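Side-chain contacts in MIP07328p (Drosophila melanogaster, PDB 6FKK), which probably acts as a chemorepellent axon guidance cue that signals between cells by binding semaphorin receptors through its extracellular sema domain: residues A[514-517]-A[518-521]; A[523-526]-A[527-531]; A[440-443]-A[444-448]; A[454-457]-A[458-461]. All blocks are in the same frame, centred on the assembly; numbering follows the deposited sequence.

Interaction 1: A[514-517]-A[518-521]; sequences FGTK and TYLQ
Between Thr516 and Tyr519 the chain folds through a type I beta turn that brings their CA atoms to 5.2 Å, and a hydrogen bond of 3.2 Å from Tyr519 N to Thr516 O closes it. Its N-H...O angle is 151°. The same two residues make the main side-chain contact. Thr516 CA lies 3.9 Å from the centroid of the Tyr519 ring and 10° off its normal, which meets the definition of a CH-pi interaction over the ring face. Next to it, Thr516 CB is 3.6 Å from Tyr519 CD2, and the methyl Thr516 CG2 is 3.7 Å from Tyr519 CE2. Tyr519 sets its CG opposite the carbonyl carbon (chi1 -69°), which swings the ring back over the start of the turn. Gly515 O comes in obliquely, 3.9 Å from Tyr519 CE1. Farther out, the Tyr519 hydroxyl is hydrogen-bonded to His512, and Thr518 OG1 to Asp498 of strand 495-498. A serine in place of Tyr519 would remove the ring, and Thr516 would probably lose its aromatic cover and His512 its hydroxyl partner. The arrangement is that of a tight turn feeding an edge strand: 519-520 pairs with 495-498 in the small antiparallel sheet of the PSI domain (plexin repeat).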
loop_
_atom_site.group_PDB
_atom_site.type_symbol
_atom_site.label_atom_id
_atom_site.label_comp_id
_atom_site.label_asym_id
_atom_site.label_seq_id
_atom_site.Cartn_x
_atom_site.Cartn_y
_atom_site.Cartn_z
ATOM N N PHE A 514 12.749 37.200 6.772
ATOM C CA PHE A 514 14.111 37.699 6.888
ATOM C C PHE A 514 15.152 36.701 6.395
ATOM O O PHE A 514 16.350 36.928 6.588
ATOM C CB PHE A 514 14.406 38.090 8.337
ATOM C CG PHE A 514 13.626 39.280 8.811
ATOM C CD1 PHE A 514 13.172 40.231 7.913
ATOM C CD2 PHE A 514 13.348 39.450 10.155
ATOM C CE1 PHE A 514 12.456 41.327 8.348
ATOM C CE2 PHE A 514 12.632 40.545 10.595
ATOM C CZ PHE A 514 12.185 41.484 9.691
ATOM N N GLY A 515 14.726 35.608 5.771
ATOM C CA GLY A 515 15.645 34.646 5.201
ATOM C C GLY A 515 16.098 33.591 6.193
ATOM O O GLY A 515 15.846 33.660 7.399
ATOM N N THR A 516 16.796 32.587 5.658
ATOM C CA THR A 516 17.258 31.441 6.431
ATOM C C THR A 516 18.776 31.409 6.578
ATOM O O THR A 516 19.346 30.344 6.839
ATOM C CB THR A 516 16.771 30.138 5.793
ATOM O OG1 THR A 516 17.436 29.940 4.538
ATOM C CG2 THR A 516 15.268 30.188 5.559
ATOM N N LYS A 517 19.443 32.554 6.416
ATOM C CA LYS A 517 20.899 32.579 6.513
ATOM C C LYS A 517 21.378 32.297 7.931
ATOM O O LYS A 517 22.483 31.775 8.118
ATOM C CB LYS A 517 21.438 33.927 6.028
ATOM C CG LYS A 517 21.316 34.139 4.528
ATOM C CD LYS A 517 22.001 33.013 3.765
ATOM C CE LYS A 517 21.843 33.175 2.258
ATOM N NZ LYS A 517 22.520 34.400 1.746
ATOM N N THR A 518 20.569 32.627 8.934
ATOM C CA THR A 518 20.915 32.389 10.328
ATOM C C THR A 518 20.446 31.028 10.831
ATOM O O THR A 518 20.423 30.805 12.046
ATOM C CB THR A 518 20.331 33.497 11.212
ATOM O OG1 THR A 518 18.913 33.574 11.014
ATOM C CG2 THR A 518 20.960 34.840 10.871
ATOM N N TYR A 519 20.081 30.117 9.934
ATOM C CA TYR A 519 19.547 28.819 10.318
ATOM C C TYR A 519 20.638 27.755 10.264
ATOM O O TYR A 519 21.618 27.880 9.526
ATOM C CB TYR A 519 18.381 28.408 9.412
ATOM C CG TYR A 519 17.111 29.224 9.576
ATOM C CD1 TYR A 519 17.111 30.437 10.257
ATOM C CD2 TYR A 519 15.905 28.771 9.056
ATOM C CE1 TYR A 519 15.952 31.178 10.403
ATOM C CE2 TYR A 519 14.741 29.504 9.199
ATOM C CZ TYR A 519 14.770 30.706 9.874
ATOM O OH TYR A 519 13.613 31.437 10.020
ATOM N N LEU A 520 20.452 26.699 11.055
ATOM C CA LEU A 520 21.393 25.589 11.119
ATOM C C LEU A 520 20.661 24.273 10.906
ATOM O O LEU A 520 19.583 24.054 11.469
ATOM C CB LEU A 520 22.134 25.557 12.463
ATOM C CG LEU A 520 23.158 26.662 12.725
ATOM C CD1 LEU A 520 23.790 26.479 14.095
ATOM C CD2 LEU A 520 24.222 26.675 11.638
ATOM N N GLN A 521 21.254 23.400 10.095
ATOM C CA GLN A 521 20.721 22.064 9.869
ATOM C C GLN A 521 21.845 21.180 9.350
ATOM O O GLN A 521 22.667 21.623 8.546
ATOM C CB GLN A 521 19.552 22.076 8.877
ATOM C CG GLN A 521 18.904 20.715 8.664
ATOM C CD GLN A 521 17.748 20.763 7.682
ATOM O OE1 GLN A 521 17.949 20.843 6.471
ATOM N NE2 GLN A 521 16.527 20.716 8.204
#

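Interaction 2: A[523-526]-A[527-531]; sequences LNST and KKAAA
Ser525 and Thr526 lead into the first turn of helix 527-533 in the PSI domain (plexin repeat), with Thr526 at the N-cap position although its side chain makes no capping bond. Thr526 and Lys528 run side by side and point the same way. Thr526 CG2 is 3.7 Å from Lys528 CG, and the lysine chain, bent at its last torsion (chi4 -66°), brings Lys528 NZ to 3.4 Å from that same methyl. Ser525 approaches differently: it points its side chain toward the helix from CA, and Ser525 CB meets Ala529 CB at 3.9 Å. Its hydroxyl oxygen OG lies 3.6 Å from Ala530 CB, and its polar partner is the hydroxyl of Ser522, just upstream in the chain. Lys527 sets off away from the loop, and its NZ is hydrogen-bonded to the carbonyls of Val437 and Ser489, linking the start of the helix to the sema domain and to helix 484-489. The carbonyl of Thr526 accepts the opening helical bond, with Ala530 N at 2.7 Å from Thr526 O and an N-H...O angle of 141°.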
loop_
_atom_site.group_PDB
_atom_site.type_symbol
_atom_site.label_atom_id
_atom_site.label_comp_id
_atom_site.label_asym_id
_atom_site.label_seq_id
_atom_site.Cartn_x
_atom_site.Cartn_y
_atom_site.Cartn_z
ATOM N N LEU A 523 22.052 17.218 7.985
ATOM C CA LEU A 523 21.466 15.921 7.673
ATOM C C LEU A 523 22.499 14.876 7.283
ATOM O O LEU A 523 22.236 13.679 7.443
ATOM C CB LEU A 523 20.450 16.055 6.532
ATOM C CG LEU A 523 19.308 17.057 6.706
ATOM C CD1 LEU A 523 18.396 17.031 5.489
ATOM C CD2 LEU A 523 18.527 16.758 7.970
ATOM N N ASN A 524 23.659 15.296 6.784
ATOM C CA ASN A 524 24.689 14.395 6.273
ATOM C C ASN A 524 25.795 14.158 7.294
ATOM O O ASN A 524 26.979 14.133 6.947
ATOM C CB ASN A 524 25.264 14.949 4.972
ATOM C CG ASN A 524 25.943 13.886 4.132
ATOM O OD1 ASN A 524 25.796 12.692 4.386
ATOM N ND2 ASN A 524 26.688 14.316 3.119
ATOM N N SER A 525 25.436 13.977 8.564
ATOM C CA SER A 525 26.412 13.826 9.632
ATOM C C SER A 525 25.871 12.858 10.673
ATOM O O SER A 525 24.758 12.335 10.553
ATOM C CB SER A 525 26.742 15.178 10.275
ATOM O OG SER A 525 25.605 15.721 10.927
ATOM N N THR A 526 26.675 12.619 11.705
ATOM C CA THR A 526 26.206 11.872 12.862
ATOM C C THR A 526 25.271 12.745 13.690
ATOM O O THR A 526 25.342 13.976 13.654
ATOM C CB THR A 526 27.386 11.410 13.718
ATOM O OG1 THR A 526 28.479 11.043 12.869
ATOM C CG2 THR A 526 26.992 10.206 14.568
ATOM N N LYS A 527 24.379 12.094 14.441
ATOM C CA LYS A 527 23.485 12.845 15.314
ATOM C C LYS A 527 24.256 13.576 16.404
ATOM O O LYS A 527 23.793 14.604 16.911
ATOM C CB LYS A 527 22.437 11.914 15.921
ATOM C CG LYS A 527 21.543 11.258 14.884
ATOM C CD LYS A 527 20.146 11.032 15.423
ATOM C CE LYS A 527 19.159 10.856 14.287
ATOM N NZ LYS A 527 17.765 11.167 14.706
ATOM N N LYS A 528 25.434 13.068 16.775
ATOM C CA LYS A 528 26.313 13.816 17.664
ATOM C C LYS A 528 27.144 14.838 16.900
ATOM O O LYS A 528 27.458 15.903 17.441
ATOM C CB LYS A 528 27.227 12.863 18.439
ATOM C CG LYS A 528 28.149 12.020 17.572
ATOM C CD LYS A 528 29.153 11.256 18.423
ATOM C CE LYS A 528 30.030 10.348 17.575
ATOM N NZ LYS A 528 29.252 9.252 16.932
ATOM N N ALA A 529 27.498 14.540 15.646
ATOM C CA ALA A 529 28.220 15.512 14.833
ATOM C C ALA A 529 27.336 16.693 14.458
ATOM O O ALA A 529 27.842 17.796 14.230
ATOM C CB ALA A 529 28.776 14.840 13.577
ATOM N N ALA A 530 26.018 16.485 14.393
ATOM C CA ALA A 530 25.106 17.588 14.113
ATOM C C ALA A 530 25.013 18.536 15.302
ATOM O O ALA A 530 25.119 19.757 15.144
ATOM C CB ALA A 530 23.722 17.051 13.746
ATOM N N ALA A 531 24.828 17.988 16.507
ATOM C CA ALA A 531 24.711 18.817 17.701
ATOM C C ALA A 531 25.974 19.620 17.982
ATOM O O ALA A 531 25.918 20.592 18.743
ATOM C CB ALA A 531 24.367 17.947 18.912
#

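Interaction 3: A[440-443]-A[444-448]; sequences EMQV and LPLGT
Gln442, the last residue of strand 432-442, reaches forward along the chain and hydrogen-bonds to the backbone of Leu444. The bond from Gln442 NE2 to Leu444 O is 2.9 Å long and nearly straight (165°). It leaves almost within the amide plane of the glutamine, yet the nitrogen meets the carbonyl from 37° above its plane. A bend at the second torsion (chi2 74°) folds the amide toward the loop. Both ends of this buried amide have further partners: NE2 also donates to Asp412 O, and OE1 is bonded to Lys414 NZ. A second polar group lies within 444-448, where Pro445 O accepts two bonds, from Thr448 N at 3.0 Å and from Thr448 OG1 at 2.9 Å.

Leu446 crosses Gln442 at about a right angle, its CD1 methyl in van der Waals contact with the amide, 3.4 Å from Gln442 OE1 and 3.8 Å from Gln442 CD. The apolar pair is Val443 CG1 with Leu444 CD2, 4.2 Å apart. A leucine replacing Gln442 would carry no amide, and Leu444 O would probably lose its side-chain donor, with Asp412 O and Lys414 NZ left without this partner too and the loop less firmly tied to the strand end.

The segment is a blade-to-blade connection of the sema beta-propeller, joining the outermost strand 432-442 of one four-stranded sheet to strand 452-456 of the next. Val443 also packs on Val415 of strand 414-423, while Val443 and Leu444 together turn onto Val464 of strand 461-465 and Val471 of strand 469-474, inside the following blade.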
loop_
_atom_site.group_PDB
_atom_site.type_symbol
_atom_site.label_atom_id
_atom_site.label_comp_id
_atom_site.label_asym_id
_atom_site.label_seq_id
_atom_site.Cartn_x
_atom_site.Cartn_y
_atom_site.Cartn_z
ATOM N N GLU A 440 11.734 7.331 16.272
ATOM C CA GLU A 440 10.920 6.131 16.457
ATOM C C GLU A 440 10.215 6.269 17.798
ATOM O O GLU A 440 10.844 6.121 18.850
ATOM C CB GLU A 440 11.763 4.856 16.410
ATOM C CG GLU A 440 10.934 3.579 16.499
ATOM C CD GLU A 440 11.777 2.315 16.456
ATOM O OE1 GLU A 440 12.240 1.866 17.527
ATOM O OE2 GLU A 440 11.975 1.771 15.349
ATOM N N MET A 441 8.919 6.561 17.763
ATOM C CA MET A 441 8.153 6.839 18.968
ATOM C C MET A 441 6.961 5.901 19.072
ATOM O O MET A 441 6.417 5.440 18.063
ATOM C CB MET A 441 7.663 8.290 18.993
ATOM C CG MET A 441 8.734 9.318 18.675
ATOM S SD MET A 441 8.196 10.987 19.088
ATOM C CE MET A 441 9.474 11.971 18.310
ATOM N N GLN A 442 6.559 5.626 20.309
ATOM C CA GLN A 442 5.352 4.856 20.570
ATOM C C GLN A 442 4.141 5.768 20.407
ATOM O O GLN A 442 4.051 6.810 21.063
ATOM C CB GLN A 442 5.397 4.259 21.974
ATOM C CG GLN A 442 4.283 3.271 22.264
ATOM C CD GLN A 442 4.490 1.949 21.557
ATOM O OE1 GLN A 442 5.605 1.433 21.496
ATOM N NE2 GLN A 442 3.413 1.393 21.014
ATOM N N VAL A 443 3.217 5.385 19.531
ATOM C CA VAL A 443 2.016 6.162 19.255
ATOM C C VAL A 443 0.778 5.505 19.857
ATOM O O VAL A 443 0.033 6.134 20.607
ATOM C CB VAL A 443 1.837 6.387 17.738
ATOM C CG1 VAL A 443 0.471 6.987 17.454
ATOM C CG2 VAL A 443 2.939 7.286 17.206
ATOM N N LEU A 444 0.544 4.246 19.530
ATOM C CA LEU A 444 -0.592 3.497 20.045
ATOM C C LEU A 444 -0.204 2.787 21.332
ATOM O O LEU A 444 0.976 2.714 21.686
ATOM C CB LEU A 444 -1.065 2.501 18.990
ATOM C CG LEU A 444 -1.569 3.071 17.664
ATOM C CD1 LEU A 444 -2.151 1.964 16.798
ATOM C CD2 LEU A 444 -2.596 4.162 17.910
ATOM N N PRO A 445 -1.183 2.271 22.080
ATOM C CA PRO A 445 -0.855 1.388 23.206
ATOM C C PRO A 445 0.047 0.246 22.758
ATOM O O PRO A 445 -0.068 -0.258 21.639
ATOM C CB PRO A 445 -2.225 0.885 23.669
ATOM C CG PRO A 445 -3.146 2.000 23.330
ATOM C CD PRO A 445 -2.620 2.603 22.049
ATOM N N LEU A 446 0.944 -0.166 23.660
ATOM C CA LEU A 446 2.048 -1.056 23.304
ATOM C C LEU A 446 1.597 -2.336 22.609
ATOM O O LEU A 446 2.402 -2.969 21.916
ATOM C CB LEU A 446 2.855 -1.407 24.558
ATOM C CG LEU A 446 4.217 -2.070 24.340
ATOM C CD1 LEU A 446 5.209 -1.093 23.724
ATOM C CD2 LEU A 446 4.756 -2.642 25.640
ATOM N N GLY A 447 0.340 -2.735 22.762
ATOM C CA GLY A 447 -0.119 -3.954 22.127
ATOM C C GLY A 447 -0.723 -3.755 20.751
ATOM O O GLY A 447 -0.524 -4.581 19.854
ATOM N N THR A 448 -1.449 -2.655 20.571
ATOM C CA THR A 448 -2.262 -2.479 19.376
ATOM C C THR A 448 -1.385 -2.311 18.134
ATOM O O THR A 448 -0.394 -1.573 18.164
ATOM C CB THR A 448 -3.182 -1.269 19.530
ATOM O OG1 THR A 448 -2.422 -0.145 19.986
ATOM C CG2 THR A 448 -4.291 -1.564 20.533
#

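Interaction 4: A[454-457]-A[458-461]; sequences VIST and SKNS
Ser456 and Ser461 are joined by two nearly straight backbone bonds. Ser456 N donates to Ser461 O at 3.0 Å, with an N-H...O angle of 170°. In return, Ser461 N donates to Ser456 O at 3.0 Å, with an angle of 173°. The reciprocal bonding marks them as an antiparallel hydrogen-bonded pair, and their CA atoms are 5.2 Å apart. A third bond, Asn460 N to Thr457 O at 3.1 Å, closes the type I turn from Thr457 to Asn460.

Because Asn460 and Ser461 both face Ser456, the turn ends in a G1 beta bulge, and Asn460 takes the positive phi that this position requires. A type I turn followed by a G1 bulge is a classic hairpin, and here it connects strands 452-456 and 461-465. The N-terminal strand 18-21 completes this sheet of C-terminal strands of the sema domain, the way a beta-propeller ring is commonly closed. Asn460 ND2 is hydrogen-bonded to His476 O, past the end of strand 469-474.

The side chains of the paired serines share one face of the sheet, with Ser456 CB 4.4 Å from Ser461 CB. Ser456 places its OG opposite its own backbone N (chi1 176°), where the oxygen lies 3.7 Å from Lys459 CB and 3.9 Å from Ser458 OG, and is hydrogen-bonded to Asp35 O in a neighbouring loop. Ser461 OG pairs instead with Ser472 OG on strand 469-474. Beyond the hairpin, Ile455 packs on Ala390 and Thr457 on His392, both from strand 386-396.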
loop_
_atom_site.group_PDB
_atom_site.type_symbol
_atom_site.label_atom_id
_atom_site.label_comp_id
_atom_site.label_asym_id
_atom_site.label_seq_id
_atom_site.Cartn_x
_atom_site.Cartn_y
_atom_site.Cartn_z
ATOM N N VAL A 454 -2.178 7.768 7.310
ATOM C CA VAL A 454 -2.691 8.817 6.437
ATOM C C VAL A 454 -1.964 10.109 6.773
ATOM O O VAL A 454 -1.812 10.454 7.951
ATOM C CB VAL A 454 -4.213 8.991 6.587
ATOM C CG1 VAL A 454 -4.739 9.980 5.555
ATOM C CG2 VAL A 454 -4.912 7.650 6.456
ATOM N N ILE A 455 -1.525 10.825 5.741
ATOM C CA ILE A 455 -0.717 12.024 5.901
ATOM C C ILE A 455 -1.511 13.224 5.408
ATOM O O ILE A 455 -1.987 13.237 4.266
ATOM C CB ILE A 455 0.617 11.908 5.146
ATOM C CG1 ILE A 455 1.577 10.983 5.899
ATOM C CG2 ILE A 455 1.230 13.281 4.937
ATOM C CD1 ILE A 455 2.953 10.910 5.275
ATOM N N SER A 456 -1.645 14.231 6.268
ATOM C CA SER A 456 -2.208 15.531 5.909
ATOM C C SER A 456 -1.101 16.563 6.096
ATOM O O SER A 456 -0.798 16.961 7.226
ATOM C CB SER A 456 -3.430 15.864 6.758
ATOM O OG SER A 456 -3.911 17.163 6.453
ATOM N N THR A 457 -0.496 16.995 4.988
ATOM C CA THR A 457 0.647 17.896 5.080
ATOM C C THR A 457 0.223 19.297 5.501
ATOM O O THR A 457 0.937 19.965 6.259
ATOM C CB THR A 457 1.387 17.944 3.745
ATOM O OG1 THR A 457 0.456 18.210 2.688
ATOM C CG2 THR A 457 2.084 16.621 3.484
ATOM N N SER A 458 -0.934 19.760 5.020
ATOM C CA SER A 458 -1.365 21.120 5.322
ATOM C C SER A 458 -1.662 21.303 6.804
ATOM O O SER A 458 -1.422 22.385 7.352
ATOM C CB SER A 458 -2.594 21.478 4.486
ATOM O OG SER A 458 -3.714 20.705 4.878
ATOM N N LYS A 459 -2.175 20.271 7.469
ATOM C CA LYS A 459 -2.460 20.333 8.895
ATOM C C LYS A 459 -1.331 19.771 9.748
ATOM O O LYS A 459 -1.477 19.703 10.973
ATOM C CB LYS A 459 -3.765 19.594 9.206
ATOM C CG LYS A 459 -4.984 20.188 8.517
ATOM C CD LYS A 459 -6.277 19.590 9.051
ATOM C CE LYS A 459 -7.492 20.169 8.339
ATOM N NZ LYS A 459 -7.580 21.652 8.470
ATOM N N ASN A 460 -0.214 19.379 9.131
ATOM C CA ASN A 460 0.941 18.821 9.836
ATOM C C ASN A 460 0.515 17.677 10.755
ATOM O O ASN A 460 0.844 17.638 11.942
ATOM C CB ASN A 460 1.683 19.911 10.613
ATOM C CG ASN A 460 3.069 19.475 11.050
ATOM O OD1 ASN A 460 3.989 19.386 10.236
ATOM N ND2 ASN A 460 3.228 19.211 12.341
ATOM N N SER A 461 -0.232 16.732 10.188
ATOM C CA SER A 461 -0.870 15.679 10.963
ATOM C C SER A 461 -0.604 14.322 10.330
ATOM O O SER A 461 -0.849 14.129 9.135
ATOM C CB SER A 461 -2.381 15.920 11.071
ATOM O OG SER A 461 -3.010 14.892 11.813
#

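Interactions 3 and 4 belong to the sema domain, and interactions 1 and 2 to the PSI domain that follows it. Interaction 3 is buried and interaction 4 partly so, whereas the two PSI contacts lie at the surface, their centres 18 Å apart. Strand 452-456 relates the propeller pair: the 440-448 segment leads toward it, and the 454-461 hairpin includes its end and turns back into 461-465. Their chemistry differs, a side-chain amide gripping a loop in interaction 3 against backbone pairing in interaction 4. Interaction 1 adds an aromatic face to its turn; interaction 2 combines a backbone helical bond with packing of small side chains and a lysine stem. Interactions 2 and 3 do not touch, their nearest atoms being about 7 Å apart.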